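Local structure of beta-lactamase (Sebaldella termitidis, 6N1N) at residues A[11-14]-A[15-19]; A[80-83]-A[84-88]. The protein probably hydrolyses beta-lactams to substituted beta-amino acids, as a class D beta-lactamase. One frame throughout, in Å; residues are numbered along the deposited sequence.

In the fold
Contact 1 (11-14 with 15-19) and contact 2 (80-83 with 84-88) are both local, and their centres lie about 36 Å apart. Contact 1 is part of helix 11-18, beside the central sheet. It is partly buried: three of its residues are inside the fold, while K14, D17 and E18 are exposed. Contact 2 is a surface contact in the loop between helices 56-63 and 92-98. The helix of contact 1 is held by backbone bonds and a side-chain pair one turn apart. Contact 2 adds to its short 3-10 turn an asparagine amide bound to R81, waters and an aromatic cluster. The side chain of W86 lies about 7 Å from that of S51, the predicted acyl-ester serine.

Contact 1 of 2, residues A[11-14]-A[15-19]; sequences NLQK and IFDEN
Q13 and D17 are joined by a side-chain hydrogen bond one turn apart on helix 11-18. NE2 of Q13 reaches OD1 of D17 at 3.1 Å, and the N-H points almost straight at it (173°). The acceptor lies in the amide plane of Q13, but the donor stands above the carboxylate plane of D17. The Q13 chain bends at chi2 (65°), which turns the amide along the helix surface to D17. The same NE2 also lies 3.7 Å from CB of F16.

K14 and E18 share the solvent side. Their chains run side by side and point the same way. CG of K14 touches OE2 of E18 at 3.3 Å. The charged ends do not meet: NZ of K14 stays 5.0 Å from OE2 of E18. Any attraction between them is therefore probably loose.

The buried side is formed by L12, I15 and F16. Its close packing is of side chain on backbone. CD2 of the F16 ring meets the carbonyl O of L12 at 3.5 Å, with that oxygen in the plane of the ring at its edge. CB of I15 lies 3.6 Å from the same O of L12. The side chains of L12 and I15 meet only loosely, CD2 of L12 to CD1 of I15 at 4.4 Å. Backbone bonds from D17 N to Q13 O and from E18 N to K14 O keep the helical turns regular. N19 folds back, and its ND2 gives a nearly straight bond to I15 O (2.8 Å), in the carbonyl plane. This bond ties N19 back to the backbone one turn earlier.

The buried face packs on helix 228-245 and on strand 22-29. I15 packs on L238 and M241, L12 on A242, and N19 on F234. N11 ND2 is hydrogen-bonded to E245. L12 and F16 both also touch V25 of strand 22-29.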
loop_
_atom_site.group_PDB
_atom_site.type_symbol
_atom_site.label_atom_id
_atom_site.label_comp_id
_atom_site.label_asym_id
_atom_site.label_seq_id
_atom_site.Cartn_x
_atom_site.Cartn_y
_atom_site.Cartn_z
ATOM N N ASN A 11 19.606 -14.378 -0.273
ATOM C CA ASN A 11 19.997 -13.257 0.566
ATOM C C ASN A 11 18.783 -12.469 1.016
ATOM O O ASN A 11 18.821 -11.829 2.074
ATOM C CB ASN A 11 20.968 -12.337 -0.166
ATOM C CG ASN A 11 22.323 -12.967 -0.365
ATOM O OD1 ASN A 11 22.472 -14.188 -0.299
ATOM N ND2 ASN A 11 23.324 -12.137 -0.608
ATOM N N LEU A 12 17.693 -12.505 0.240
ATOM C CA LEU A 12 16.504 -11.791 0.685
ATOM C C LEU A 12 15.861 -12.498 1.870
ATOM O O LEU A 12 15.442 -11.845 2.837
ATOM C CB LEU A 12 15.511 -11.631 -0.455
ATOM C CG LEU A 12 15.957 -10.721 -1.617
ATOM C CD1 LEU A 12 14.814 -10.524 -2.567
ATOM C CD2 LEU A 12 16.489 -9.378 -1.115
ATOM N N GLN A 13 15.740 -13.823 1.806
ATOM C CA GLN A 13 15.198 -14.550 2.949
ATOM C C GLN A 13 16.032 -14.338 4.201
ATOM O O GLN A 13 15.494 -14.333 5.314
ATOM C CB GLN A 13 15.109 -16.041 2.647
ATOM C CG GLN A 13 14.491 -16.830 3.797
ATOM C CD GLN A 13 13.049 -16.451 4.025
ATOM O OE1 GLN A 13 12.287 -16.299 3.074
ATOM N NE2 GLN A 13 12.665 -16.286 5.287
ATOM N N LYS A 14 17.345 -14.185 4.050
ATOM C CA LYS A 14 18.208 -13.957 5.202
ATOM C C LYS A 14 17.797 -12.720 5.996
ATOM O O LYS A 14 17.968 -12.698 7.218
ATOM C CB LYS A 14 19.659 -13.846 4.724
ATOM C CG LYS A 14 20.671 -13.399 5.775
ATOM C CD LYS A 14 21.965 -12.877 5.126
ATOM C CE LYS A 14 21.733 -11.580 4.325
ATOM N NZ LYS A 14 22.952 -11.099 3.603
ATOM N N ILE A 15 17.271 -11.681 5.339
ATOM C CA ILE A 15 16.887 -10.486 6.084
ATOM C C ILE A 15 15.725 -10.805 7.006
ATOM O O ILE A 15 15.647 -10.310 8.140
ATOM C CB ILE A 15 16.521 -9.328 5.131
ATOM C CG1 ILE A 15 17.689 -8.979 4.210
ATOM C CG2 ILE A 15 16.077 -8.107 5.949
ATOM C CD1 ILE A 15 17.266 -8.151 2.994
ATOM N N PHE A 16 14.813 -11.651 6.547
ATOM C CA PHE A 16 13.702 -12.058 7.394
ATOM C C PHE A 16 14.197 -12.909 8.549
ATOM O O PHE A 16 13.850 -12.666 9.711
ATOM C CB PHE A 16 12.656 -12.772 6.534
ATOM C CG PHE A 16 11.857 -11.818 5.694
ATOM C CD1 PHE A 16 10.544 -11.492 6.029
ATOM C CD2 PHE A 16 12.436 -11.199 4.611
ATOM C CE1 PHE A 16 9.830 -10.594 5.274
ATOM C CE2 PHE A 16 11.736 -10.274 3.845
ATOM C CZ PHE A 16 10.443 -9.969 4.160
ATOM N N ASP A 17 15.062 -13.877 8.250
ATOM C CA ASP A 17 15.569 -14.788 9.270
ATOM C C ASP A 17 16.323 -14.038 10.358
ATOM O O ASP A 17 16.149 -14.313 11.551
ATOM C CB ASP A 17 16.489 -15.830 8.629
ATOM C CG ASP A 17 15.741 -16.784 7.706
ATOM O OD1 ASP A 17 14.484 -16.794 7.726
ATOM O OD2 ASP A 17 16.422 -17.514 6.963
ATOM N N GLU A 18 17.191 -13.109 9.962
ATOM C CA GLU A 18 17.957 -12.351 10.945
ATOM C C GLU A 18 17.087 -11.427 11.785
ATOM O O GLU A 18 17.559 -10.935 12.813
ATOM C CB GLU A 18 19.066 -11.549 10.250
ATOM C CG GLU A 18 20.206 -12.427 9.738
ATOM C CD GLU A 18 21.270 -11.658 8.962
ATOM O OE1 GLU A 18 21.169 -10.418 8.865
ATOM O OE2 GLU A 18 22.207 -12.305 8.444
ATOM N N ASN A 19 15.837 -11.182 11.391
ATOM C CA ASN A 19 14.939 -10.348 12.176
ATOM C C ASN A 19 13.808 -11.150 12.805
ATOM O O ASN A 19 12.852 -10.556 13.311
ATOM C CB ASN A 19 14.402 -9.216 11.305
ATOM C CG ASN A 19 15.447 -8.127 11.072
ATOM O OD1 ASN A 19 15.656 -7.263 11.930
ATOM N ND2 ASN A 19 16.134 -8.190 9.932
#

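Contact 2 of 2, residues A[80-83]-A[84-88]; sequences KRYI and ENWNK
N87 uses its side-chain amide to bind both backbone polar atoms of R81, much as a second peptide would. Its OD1 accepts from R81 N at 2.8 Å, and its ND2 donates to R81 O at 3.1 Å. R81 O lies close to the amide plane of N87. With CG beside its own backbone N (chi1 -67°), the amide faces back across the turn. ND2 also has a weak bond to OE1 of E84.

Water 1 accepts from NH1 of R81 and lies within bonding distance of N87 OD1, one of several acceptors around it. NH2 of R81 forms a salt bridge with D77. The loop joins helices 56-63 and 92-98 of the transpeptidase-like domain. The W86 side chain is about 7 Å from that of S51, the predicted nucleophile. W86 N bonds to I83 O (2.9 Å) as an i to i+3 bond of the 3-10 turn, and N87 centres an inverse gamma turn directly after.

The side chain of I83 lies over one face of the W86 indole. Its CG1 sits 3.6 Å from the centroid of the six-membered ring, a CH-pi contact only 9° off the normal. CB of R81 meets the indole edge in plane. Y82 packs obliquely, its ring plane turned 58° from that of W86. NE1 of W86 is hydrogen-bonded to Y98 O.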
loop_
_atom_site.group_PDB
_atom_site.type_symbol
_atom_site.label_atom_id
_atom_site.label_comp_id
_atom_site.label_asym_id
_atom_site.label_seq_id
_atom_site.Cartn_x
_atom_site.Cartn_y
_atom_site.Cartn_z
ATOM N N LYS A 80 -10.143 14.620 20.185
ATOM C CA LYS A 80 -8.718 14.337 20.302
ATOM C C LYS A 80 -8.484 12.848 20.093
ATOM O O LYS A 80 -9.109 12.012 20.756
ATOM C CB LYS A 80 -8.192 14.757 21.678
ATOM C CG LYS A 80 -6.685 14.453 21.866
ATOM C CD LYS A 80 -6.216 14.646 23.313
ATOM C CE LYS A 80 -4.707 14.420 23.464
ATOM N NZ LYS A 80 -4.275 14.251 24.895
ATOM N N ARG A 81 -7.602 12.516 19.156
ATOM C CA ARG A 81 -7.204 11.144 18.884
ATOM C C ARG A 81 -5.715 11.018 19.181
ATOM O O ARG A 81 -5.041 12.019 19.441
ATOM C CB ARG A 81 -7.546 10.764 17.441
ATOM C CG ARG A 81 -9.026 10.789 17.190
ATOM C CD ARG A 81 -9.357 10.347 15.743
ATOM N NE ARG A 81 -10.795 10.149 15.591
ATOM C CZ ARG A 81 -11.657 11.123 15.339
ATOM N NH1 ARG A 81 -11.242 12.372 15.201
ATOM N NH2 ARG A 81 -12.952 10.848 15.253
ATOM N N TYR A 82 -5.193 9.792 19.147
ATOM C CA TYR A 82 -3.894 9.554 19.774
ATOM C C TYR A 82 -2.691 10.018 18.945
ATOM O O TYR A 82 -1.580 10.049 19.486
ATOM C CB TYR A 82 -3.753 8.073 20.154
ATOM C CG TYR A 82 -3.751 7.096 19.015
ATOM C CD1 TYR A 82 -2.613 6.917 18.259
ATOM C CD2 TYR A 82 -4.860 6.313 18.740
ATOM C CE1 TYR A 82 -2.586 6.036 17.208
ATOM C CE2 TYR A 82 -4.844 5.406 17.697
ATOM C CZ TYR A 82 -3.692 5.268 16.937
ATOM O OH TYR A 82 -3.651 4.366 15.899
ATOM N N ILE A 83 -2.865 10.406 17.678
ATOM C CA ILE A 83 -1.806 11.019 16.875
ATOM C C ILE A 83 -2.138 12.495 16.729
ATOM O O ILE A 83 -3.171 12.843 16.147
ATOM C CB ILE A 83 -1.679 10.380 15.478
ATOM C CG1 ILE A 83 -1.378 8.885 15.547
ATOM C CG2 ILE A 83 -0.592 11.074 14.664
ATOM C CD1 ILE A 83 -0.065 8.547 16.229
ATOM N N GLU A 84 -1.240 13.380 17.206
ATOM C CA GLU A 84 -1.565 14.805 17.224
ATOM C C GLU A 84 -1.801 15.355 15.816
ATOM O O GLU A 84 -2.662 16.215 15.621
ATOM C CB GLU A 84 -0.458 15.609 17.917
ATOM C CG GLU A 84 -0.614 15.747 19.427
ATOM C CD GLU A 84 -1.947 16.352 19.854
ATOM O OE1 GLU A 84 -2.596 17.059 19.049
ATOM O OE2 GLU A 84 -2.346 16.106 21.011
ATOM N N ASN A 85 -1.035 14.888 14.823
ATOM C CA ASN A 85 -1.231 15.374 13.463
ATOM C C ASN A 85 -2.642 15.074 12.935
ATOM O O ASN A 85 -3.039 15.648 11.916
ATOM C CB ASN A 85 -0.211 14.750 12.510
ATOM C CG ASN A 85 1.132 15.467 12.512
ATOM O OD1 ASN A 85 1.223 16.638 12.828
ATOM N ND2 ASN A 85 2.176 14.740 12.162
ATOM N N TRP A 86 -3.379 14.159 13.574
ATOM C CA TRP A 86 -4.753 13.873 13.162
ATOM C C TRP A 86 -5.748 14.892 13.685
ATOM O O TRP A 86 -6.889 14.913 13.232
ATOM C CB TRP A 86 -5.220 12.501 13.669
ATOM C CG TRP A 86 -4.510 11.317 13.084
ATOM C CD1 TRP A 86 -3.643 11.313 12.028
ATOM C CD2 TRP A 86 -4.593 9.965 13.537
ATOM N NE1 TRP A 86 -3.194 10.041 11.797
ATOM C CE2 TRP A 86 -3.765 9.192 12.705
ATOM C CE3 TRP A 86 -5.294 9.328 14.582
ATOM C CZ2 TRP A 86 -3.600 7.820 12.877
ATOM C CZ3 TRP A 86 -5.134 7.960 14.738
ATOM C CH2 TRP A 86 -4.303 7.222 13.896
ATOM N N ASN A 87 -5.356 15.698 14.666
ATOM C CA ASN A 87 -6.300 16.497 15.442
ATOM C C ASN A 87 -6.440 17.907 14.861
ATOM O O ASN A 87 -6.242 18.928 15.538
ATOM C CB ASN A 87 -5.849 16.533 16.898
ATOM C CG ASN A 87 -5.932 15.175 17.579
ATOM O OD1 ASN A 87 -6.795 14.357 17.251
ATOM N ND2 ASN A 87 -5.045 14.931 18.530
ATOM N N LYS A 88 -6.822 17.949 13.586
ATOM C CA LYS A 88 -7.016 19.183 12.834
ATOM C C LYS A 88 -7.719 18.833 11.531
ATOM O O LYS A 88 -7.766 17.668 11.138
ATOM C CB LYS A 88 -5.690 19.872 12.537
ATOM C CG LYS A 88 -4.718 19.008 11.780
ATOM C CD LYS A 88 -3.358 19.678 11.632
ATOM C CE LYS A 88 -2.308 18.687 11.144
ATOM N NZ LYS A 88 -1.084 19.347 10.595
HETATM O O HOH W 1 -8.482 13.453 15.174
HETATM O O HOH W 2 -3.067 13.223 20.623
#